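Local coordinates for short chain dehydrogenase (Mycobacterium smegmatis, PDB 3UCX), which is probably an oxidoreductase of the short-chain dehydrogenase/reductase family, built on a Rossmann fold that in its relatives binds a nicotinamide adenine dinucleotide cofactor, at residues K12-S17 / A36-A41; A141-N146 / N186-G191. All blocks are in the same frame, centred on the assembly; numbering follows the deposited sequence. Where two conformers were deposited one is given.

Contact 1: residues K12-S17 / A36-A41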
ATOM      1  N   LYS A  12      30.227  -5.983 -16.702  1.00 26.13           N
ATOM      2  CA  LYS A  12      29.452  -4.775 -16.464  0.70 24.97           C
ATOM      3  C   LYS A  12      30.259  -3.814 -15.619  1.00 23.11           C
ATOM      4  O   LYS A  12      31.120  -4.231 -14.865  1.00 22.54           O
ATOM      5  CB  LYS A  12      28.146  -5.134 -15.770  0.70 26.27           C
ATOM      6  CG  LYS A  12      27.307  -6.064 -16.627  0.70 28.20           C
ATOM      7  CD  LYS A  12      25.816  -5.923 -16.434  0.70 28.32           C
ATOM      8  CE  LYS A  12      25.085  -6.487 -17.650  0.70 29.36           C
ATOM      9  NZ  LYS A  12      23.813  -7.139 -17.265  0.70 28.27           N
ATOM     10  N   VAL A  13      29.994  -2.526 -15.767  1.00 20.13           N
ATOM     11  CA  VAL A  13      30.570  -1.522 -14.906  1.00 18.68           C
ATOM     12  C   VAL A  13      29.490  -1.036 -13.934  1.00 17.41           C
ATOM     13  O   VAL A  13      28.393  -0.605 -14.337  1.00 16.19           O
ATOM     14  CB  VAL A  13      31.156  -0.350 -15.719  1.00 18.92           C
ATOM     15  CG1 VAL A  13      31.551   0.792 -14.805  1.00 18.99           C
ATOM     16  CG2 VAL A  13      32.367  -0.819 -16.528  1.00 19.56           C
ATOM     17  N   VAL A  14      29.821  -1.091 -12.647  1.00 17.10           N
ATOM     18  CA  VAL A  14      28.910  -0.743 -11.573  1.00 15.82           C
ATOM     19  C   VAL A  14      29.492   0.430 -10.799  1.00 15.76           C
ATOM     20  O   VAL A  14      30.626   0.370 -10.302  1.00 16.45           O
ATOM     21  CB  VAL A  14      28.689  -1.956 -10.627  1.00 16.08           C
ATOM     22  CG1 VAL A  14      27.828  -1.581  -9.433  1.00 15.49           C
ATOM     23  CG2 VAL A  14      28.070  -3.131 -11.389  1.00 15.78           C
ATOM     24  N   VAL A  15      28.718   1.503 -10.705  1.00 14.91           N
ATOM     25  CA  VAL A  15      29.043   2.646  -9.884  1.00 15.17           C
ATOM     26  C   VAL A  15      28.306   2.495  -8.543  1.00 15.48           C
ATOM     27  O   VAL A  15      27.094   2.338  -8.515  1.00 14.62           O
ATOM     28  CB  VAL A  15      28.604   3.951 -10.588  1.00 15.07           C
ATOM     29  CG1 VAL A  15      28.762   5.176  -9.701  1.00 15.09           C
ATOM     30  CG2 VAL A  15      29.323   4.122 -11.918  1.00 15.39           C
ATOM     31  N   ILE A  16      29.057   2.541  -7.443  1.00 15.92           N
ATOM     32  CA  ILE A  16      28.469   2.565  -6.118  1.00 16.01           C
ATOM     33  C   ILE A  16      28.783   3.901  -5.459  1.00 16.59           C
ATOM     34  O   ILE A  16      29.954   4.265  -5.272  1.00 17.41           O
ATOM     35  CB  ILE A  16      28.962   1.403  -5.219  1.00 16.41           C
ATOM     36  CG1 ILE A  16      28.768   0.058  -5.907  1.00 16.32           C
ATOM     37  CG2 ILE A  16      28.190   1.407  -3.883  1.00 16.22           C
ATOM     38  CD1 ILE A  16      29.356  -1.102  -5.150  1.00 16.87           C
ATOM     39  N   SER A  17      27.737   4.661  -5.152  1.00 17.19           N
ATOM     40  CA  SER A  17      27.889   5.892  -4.402  1.00 19.21           C
ATOM     41  C   SER A  17      27.541   5.613  -2.930  1.00 20.14           C
ATOM     42  O   SER A  17      26.575   4.923  -2.631  1.00 18.50           O
ATOM     43  CB  SER A  17      26.998   7.003  -4.977  1.00 20.10           C
ATOM     44  OG  SER A  17      26.785   8.043  -4.034  1.00 23.67           O
ATOM     45  N   ALA A  36      31.838  -7.871 -12.183  1.00 21.64           N
ATOM     46  CA  ALA A  36      31.765  -6.429 -12.471  1.00 21.50           C
ATOM     47  C   ALA A  36      33.087  -5.729 -12.180  1.00 22.02           C
ATOM     48  O   ALA A  36      33.849  -6.157 -11.309  1.00 22.13           O
ATOM     49  CB  ALA A  36      30.630  -5.759 -11.666  1.00 19.93           C
ATOM     50  N   ASP A  37      33.368  -4.666 -12.939  1.00 21.81           N
ATOM     51  CA  ASP A  37      34.348  -3.675 -12.540  1.00 22.74           C
ATOM     52  C   ASP A  37      33.630  -2.536 -11.868  1.00 20.97           C
ATOM     53  O   ASP A  37      32.490  -2.250 -12.208  1.00 21.09           O
ATOM     54  CB  ASP A  37      35.115  -3.148 -13.745  1.00 24.15           C
ATOM     55  CG  ASP A  37      35.999  -4.204 -14.362  1.00 27.25           C
ATOM     56  OD1 ASP A  37      36.724  -4.898 -13.620  1.00 27.12           O
ATOM     57  OD2 ASP A  37      35.944  -4.355 -15.592  1.00 30.54           O
ATOM     58  N   LEU A  38      34.313  -1.870 -10.942  1.00 20.18           N
ATOM     59  CA  LEU A  38      33.672  -0.923 -10.047  1.00 19.80           C
ATOM     60  C   LEU A  38      34.160   0.497 -10.207  1.00 19.74           C
ATOM     61  O   LEU A  38      35.330   0.741 -10.479  1.00 20.65           O
ATOM     62  CB  LEU A  38      33.926  -1.333  -8.587  1.00 19.85           C
ATOM     63  CG  LEU A  38      33.050  -2.414  -7.952  1.00 19.22           C
ATOM     64  CD1 LEU A  38      31.657  -1.874  -7.664  1.00 18.76           C
ATOM     65  CD2 LEU A  38      32.995  -3.670  -8.799  1.00 19.48           C
ATOM     66  N   VAL A  39      33.241   1.422  -9.968  1.00 19.18           N
ATOM     67  CA  VAL A  39      33.543   2.794  -9.602  1.00 19.44           C
ATOM     68  C   VAL A  39      33.057   2.980  -8.177  1.00 19.98           C
ATOM     69  O   VAL A  39      31.886   2.719  -7.881  1.00 19.42           O
ATOM     70  CB  VAL A  39      32.821   3.813 -10.517  1.00 18.92           C
ATOM     71  CG1 VAL A  39      33.103   5.228 -10.048  1.00 19.14           C
ATOM     72  CG2 VAL A  39      33.244   3.591 -11.969  1.00 18.82           C
ATOM     73  N   LEU A  40      33.955   3.404  -7.300  1.00 20.53           N
ATOM     74  CA  LEU A  40      33.624   3.646  -5.904  1.00 20.80           C
ATOM     75  C   LEU A  40      33.672   5.140  -5.603  1.00 21.23           C
ATOM     76  O   LEU A  40      34.702   5.812  -5.808  1.00 21.65           O
ATOM     77  CB  LEU A  40      34.597   2.869  -4.994  1.00 21.37           C
ATOM     78  CG  LEU A  40      34.752   1.375  -5.285  1.00 21.84           C
ATOM     79  CD1 LEU A  40      35.892   0.748  -4.477  1.00 22.68           C
ATOM     80  CD2 LEU A  40      33.444   0.612  -5.094  1.00 21.45           C
ATOM     81  N   ALA A  41      32.562   5.663  -5.102  1.00 21.16           N
ATOM     82  CA  ALA A  41      32.428   7.081  -4.812  1.00 22.20           C
ATOM     83  C   ALA A  41      32.015   7.265  -3.341  1.00 24.12           C
ATOM     84  O   ALA A  41      31.122   6.592  -2.847  1.00 24.45           O
ATOM     85  CB  ALA A  41      31.426   7.729  -5.759  1.00 21.97           C
TER
HETATM   86  O   HOH W   1      29.147   9.161  -2.635  1.00 36.54           O

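Contact 2: residues A141-N146 / N186-G191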
ATOM      1  N   ALA A 141      20.664  -0.046 -15.324  1.00 12.58           N
ATOM      2  CA  ALA A 141      19.821  -0.172 -14.168  1.00 12.34           C
ATOM      3  C   ALA A 141      20.328   0.691 -13.027  1.00 12.29           C
ATOM      4  O   ALA A 141      21.538   0.838 -12.811  1.00 13.06           O
ATOM      5  CB  ALA A 141      19.738  -1.642 -13.728  1.00 12.42           C
ATOM      6  N   VAL A 142      19.375   1.234 -12.283  1.00 12.07           N
ATOM      7  CA  VAL A 142      19.624   1.979 -11.087  1.00 11.65           C
ATOM      8  C   VAL A 142      19.012   1.195  -9.935  1.00 11.67           C
ATOM      9  O   VAL A 142      17.892   0.732 -10.054  1.00 12.01           O
ATOM     10  CB  VAL A 142      18.963   3.359 -11.124  1.00 11.56           C
ATOM     11  CG1 VAL A 142      19.123   4.058  -9.754  1.00 11.27           C
ATOM     12  CG2 VAL A 142      19.539   4.189 -12.299  1.00 11.60           C
ATOM     13  N   VAL A 143      19.770   1.032  -8.857  1.00 11.85           N
ATOM     14  CA  VAL A 143      19.229   0.532  -7.586  1.00 11.89           C
ATOM     15  C   VAL A 143      19.490   1.561  -6.510  1.00 12.05           C
ATOM     16  O   VAL A 143      20.650   1.854  -6.179  1.00 12.33           O
ATOM     17  CB  VAL A 143      19.830  -0.814  -7.127  1.00 12.21           C
ATOM     18  CG1 VAL A 143      19.059  -1.342  -5.903  1.00 11.83           C
ATOM     19  CG2 VAL A 143      19.797  -1.841  -8.246  1.00 12.24           C
ATOM     20  N   ASN A 144      18.411   2.078  -5.935  1.00 11.93           N
ATOM     21  CA  ASN A 144      18.500   2.974  -4.808  1.00 12.45           C
ATOM     22  C   ASN A 144      18.256   2.202  -3.520  1.00 12.86           C
ATOM     23  O   ASN A 144      17.209   1.582  -3.367  1.00 13.06           O
ATOM     24  CB  ASN A 144      17.506   4.120  -4.951  1.00 12.54           C
ATOM     25  CG  ASN A 144      17.860   5.053  -6.083  1.00 12.78           C
ATOM     26  OD1 ASN A 144      19.021   5.170  -6.437  1.00 13.05           O
ATOM     27  ND2 ASN A 144      16.851   5.696  -6.675  1.00 12.80           N
ATOM     28  N   VAL A 145      19.236   2.225  -2.620  1.00 13.04           N
ATOM     29  CA  VAL A 145      19.091   1.594  -1.318  1.00 13.09           C
ATOM     30  C   VAL A 145      18.270   2.523  -0.457  1.00 13.51           C
ATOM     31  O   VAL A 145      18.670   3.671  -0.169  1.00 14.30           O
ATOM     32  CB  VAL A 145      20.432   1.256  -0.670  1.00 13.75           C
ATOM     33  CG1 VAL A 145      20.221   0.596   0.715  1.00 12.92           C
ATOM     34  CG2 VAL A 145      21.229   0.341  -1.598  1.00 13.70           C
ATOM     35  N   ASN A 146      17.088   2.045  -0.087  1.00 12.42           N
ATOM     36  CA  ASN A 146      16.170   2.807   0.736  1.00 12.31           C
ATOM     37  C   ASN A 146      16.161   2.196   2.163  1.00 12.62           C
ATOM     38  O   ASN A 146      17.231   1.845   2.694  1.00 13.09           O
ATOM     39  CB  ASN A 146      14.801   2.840   0.029  1.00 11.91           C
ATOM     40  CG  ASN A 146      13.923   3.989   0.483  1.00 12.32           C
ATOM     41  OD1 ASN A 146      13.475   3.995   1.639  1.00 13.08           O
ATOM     42  ND2 ASN A 146      13.648   4.962  -0.420  1.00 11.49           N
ATOM     43  N   ASN A 186      14.930   0.555  -9.583  1.00 10.29           N
ATOM     44  CA  ASN A 186      14.284  -0.138  -8.458  1.00 10.14           C
ATOM     45  C   ASN A 186      14.908   0.265  -7.131  1.00 10.57           C
ATOM     46  O   ASN A 186      16.006   0.863  -7.093  1.00 10.80           O
ATOM     47  CB  ASN A 186      14.400  -1.660  -8.649  1.00 10.08           C
ATOM     48  CG  ASN A 186      13.647  -2.159  -9.873  1.00  9.99           C
ATOM     49  OD1 ASN A 186      12.418  -2.243  -9.860  1.00  9.76           O
ATOM     50  ND2 ASN A 186      14.381  -2.453 -10.957  1.00  9.35           N
ATOM     51  N   SER A 187      14.232  -0.101  -6.042  1.00 10.87           N
ATOM     52  CA  SER A 187      14.702   0.167  -4.689  1.00 11.48           C
ATOM     53  C   SER A 187      14.819  -1.135  -3.895  1.00 11.49           C
ATOM     54  O   SER A 187      14.067  -2.097  -4.124  1.00 10.93           O
ATOM     55  CB  SER A 187      13.719   1.101  -3.973  1.00 12.23           C
ATOM     56  OG  SER A 187      13.530   2.333  -4.668  1.00 12.22           O
ATOM     57  N   VAL A 188      15.780  -1.171  -2.974  1.00 12.00           N
ATOM     58  CA  VAL A 188      15.917  -2.265  -2.009  1.00 12.00           C
ATOM     59  C   VAL A 188      15.796  -1.635  -0.599  1.00 12.58           C
ATOM     60  O   VAL A 188      16.446  -0.615  -0.300  1.00 12.80           O
ATOM     61  CB  VAL A 188      17.222  -3.053  -2.189  1.00 12.55           C
ATOM     62  CG1 VAL A 188      17.447  -4.052  -1.037  1.00 12.69           C
ATOM     63  CG2 VAL A 188      17.270  -3.763  -3.557  1.00 12.45           C
ATOM     64  N   LEU A 189      14.903  -2.197   0.214  1.00 12.04           N
ATOM     65  CA  LEU A 189      14.512  -1.621   1.511  1.00 12.28           C
ATOM     66  C   LEU A 189      14.914  -2.559   2.646  1.00 12.47           C
ATOM     67  O   LEU A 189      14.149  -3.426   3.043  1.00 11.97           O
ATOM     68  CB  LEU A 189      13.007  -1.395   1.582  1.00 11.79           C
ATOM     69  CG  LEU A 189      12.449  -0.180   0.831  1.00 11.79           C
ATOM     70  CD1 LEU A 189      12.838  -0.242  -0.649  1.00 11.68           C
ATOM     71  CD2 LEU A 189      10.930  -0.124   1.016  1.00 11.55           C
ATOM     72  N   PRO A 190      16.121  -2.388   3.161  1.00 13.52           N
ATOM     73  CA  PRO A 190      16.518  -3.195   4.314  1.00 14.44           C
ATOM     74  C   PRO A 190      16.106  -2.555   5.633  1.00 14.83           C
ATOM     75  O   PRO A 190      15.966  -1.312   5.719  1.00 14.61           O
ATOM     76  CB  PRO A 190      18.038  -3.208   4.197  1.00 14.77           C
ATOM     77  CG  PRO A 190      18.356  -1.866   3.611  1.00 15.07           C
ATOM     78  CD  PRO A 190      17.218  -1.537   2.671  1.00 14.26           C
ATOM     79  N   GLY A 191      15.928  -3.384   6.658  1.00 15.71           N
ATOM     80  CA  GLY A 191      15.899  -2.884   8.023  1.00 16.09           C
ATOM     81  C   GLY A 191      17.326  -2.846   8.551  1.00 17.20           C
ATOM     82  O   GLY A 191      18.242  -2.414   7.853  1.00 15.64           O
TER
HETATM   83  O   HOH W   2      17.248  -1.969 -10.833  1.00 12.81           O
HETATM   84  O   HOH W   3      14.353   4.409  -3.262  1.00 13.85           O

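Contact 1: residues K12-S17 / A36-A41
Residues 12-17 and 36-41 pair as parallel strands, in register from Val13 beside Asp37 to Ser17 beside Ala41, and are the two strands of the first beta-alpha-beta unit of the Rossmann fold, joined by helix 23-33. Five backbone hydrogen bonds hold them together. The first strand gives Val14 N to Asp37 O (2.9 Å) and Ile16 N to Val39 O (2.9 Å); the carbonyls of Lys12 (just before the strand), Val14 and Ile16 accept the amides of Asp37, Val39 and Ala41, with Val39 N 2.8 Å from Val14 O.

Branched aliphatic residues suit strands packed between helices. On one face Ile16 and Leu38 meet at a slant through their end methyls, CD1 to CD1 at a tight 3.5 Å. Ile16 reaches there because its CG1 lies beside the backbone N (chi1 -53°), with CD1 extended beyond. The short side chain of Ala36 lets its CB meet Val14 CG2 at 3.7 Å. On the other face Val15 and Val39 lie alongside one another, Val15 CG2 touching Val39 CB at 3.8 Å. At the C-terminal end a water 3.0 Å from Ser17 OG also makes a weak bond to Ala41 O.

At the opposite end Asp37 forms salt bridges with Arg60 and Arg61, and in one of its two conformers Lys12 reaches Asp245. Helix 23-33, the crossover between the strands, packs on Val14, Ile16, Ala36 and Leu40, while helix 72-85 takes Val39 and Ala41. Strand 91-94 bonds to the far edge of 13-17.

Contact 2: residues A141-N146 / N186-G191
Val142 O accepts two donors: Asn186 N, 3.0 Å away, and a water at 2.9 Å. That water in turn accepts Asn186 ND2 at 2.9 Å, so one asparagine reaches the same carbonyl through both its backbone and its amide. Asn186 CG lies beside its own backbone N (chi1 -64°), which brings the side-chain amide back alongside its own N-H, where the water can bridge it to Val142 O. Ile250 O and Gln253 N also bind this amide, fixing its rotation within the core.

Parallel pairing continues through Asn144, whose N and O bond Asn186 O and Val188 N, to Asn146 N and Val188 O at 2.7 Å. There Pro190, which has no N-H to offer, ends the pattern: its CD sits 3.4 Å from Asn146 O. Pro190-Gly191 matches the Pro-Gly pair of classical short-chain dehydrogenases, where it opens the loop beside the cofactor's nicotinamide.

Val143 CG1 meets Val188 CG2 obliquely at 3.8 Å. On the other face a water links Asn146 ND2, which also bonds Lys164 O, with Ser187 OG (2.6 Å), and Leu189 CD1 rests on Asn146 CB at 3.7 Å.

Asn144 ties the strand to Asn94 and to Ser171 of crossover helix 158-179, which also packs on Ser187 and Asn146. Helix 232-243 lies against Val143, Val145, Asn186 and Val188, and strand 254-257 touches Val188 and Leu189.

Both contacts are buried parallel pairings within one sheet, and each is closed by its own crossover helix: 23-33 in contact 1, 158-179 in contact 2. Strand 91-94 separates the two pairs, whose centres lie about 16 Å apart, and bonds to 13-17 on one side and to 141-145 on the other. Contact 1 relies on aliphatic side chains, with charged groups kept to its N-terminal end. Contact 2, nearer the centre of the chain, buries three asparagines and a serine, satisfied by waters and neighbouring groups. In relatives the C-terminal end of the first pair lies near the adenosine part of the cofactor, that of the second near the nicotinamide and the catalytic residues.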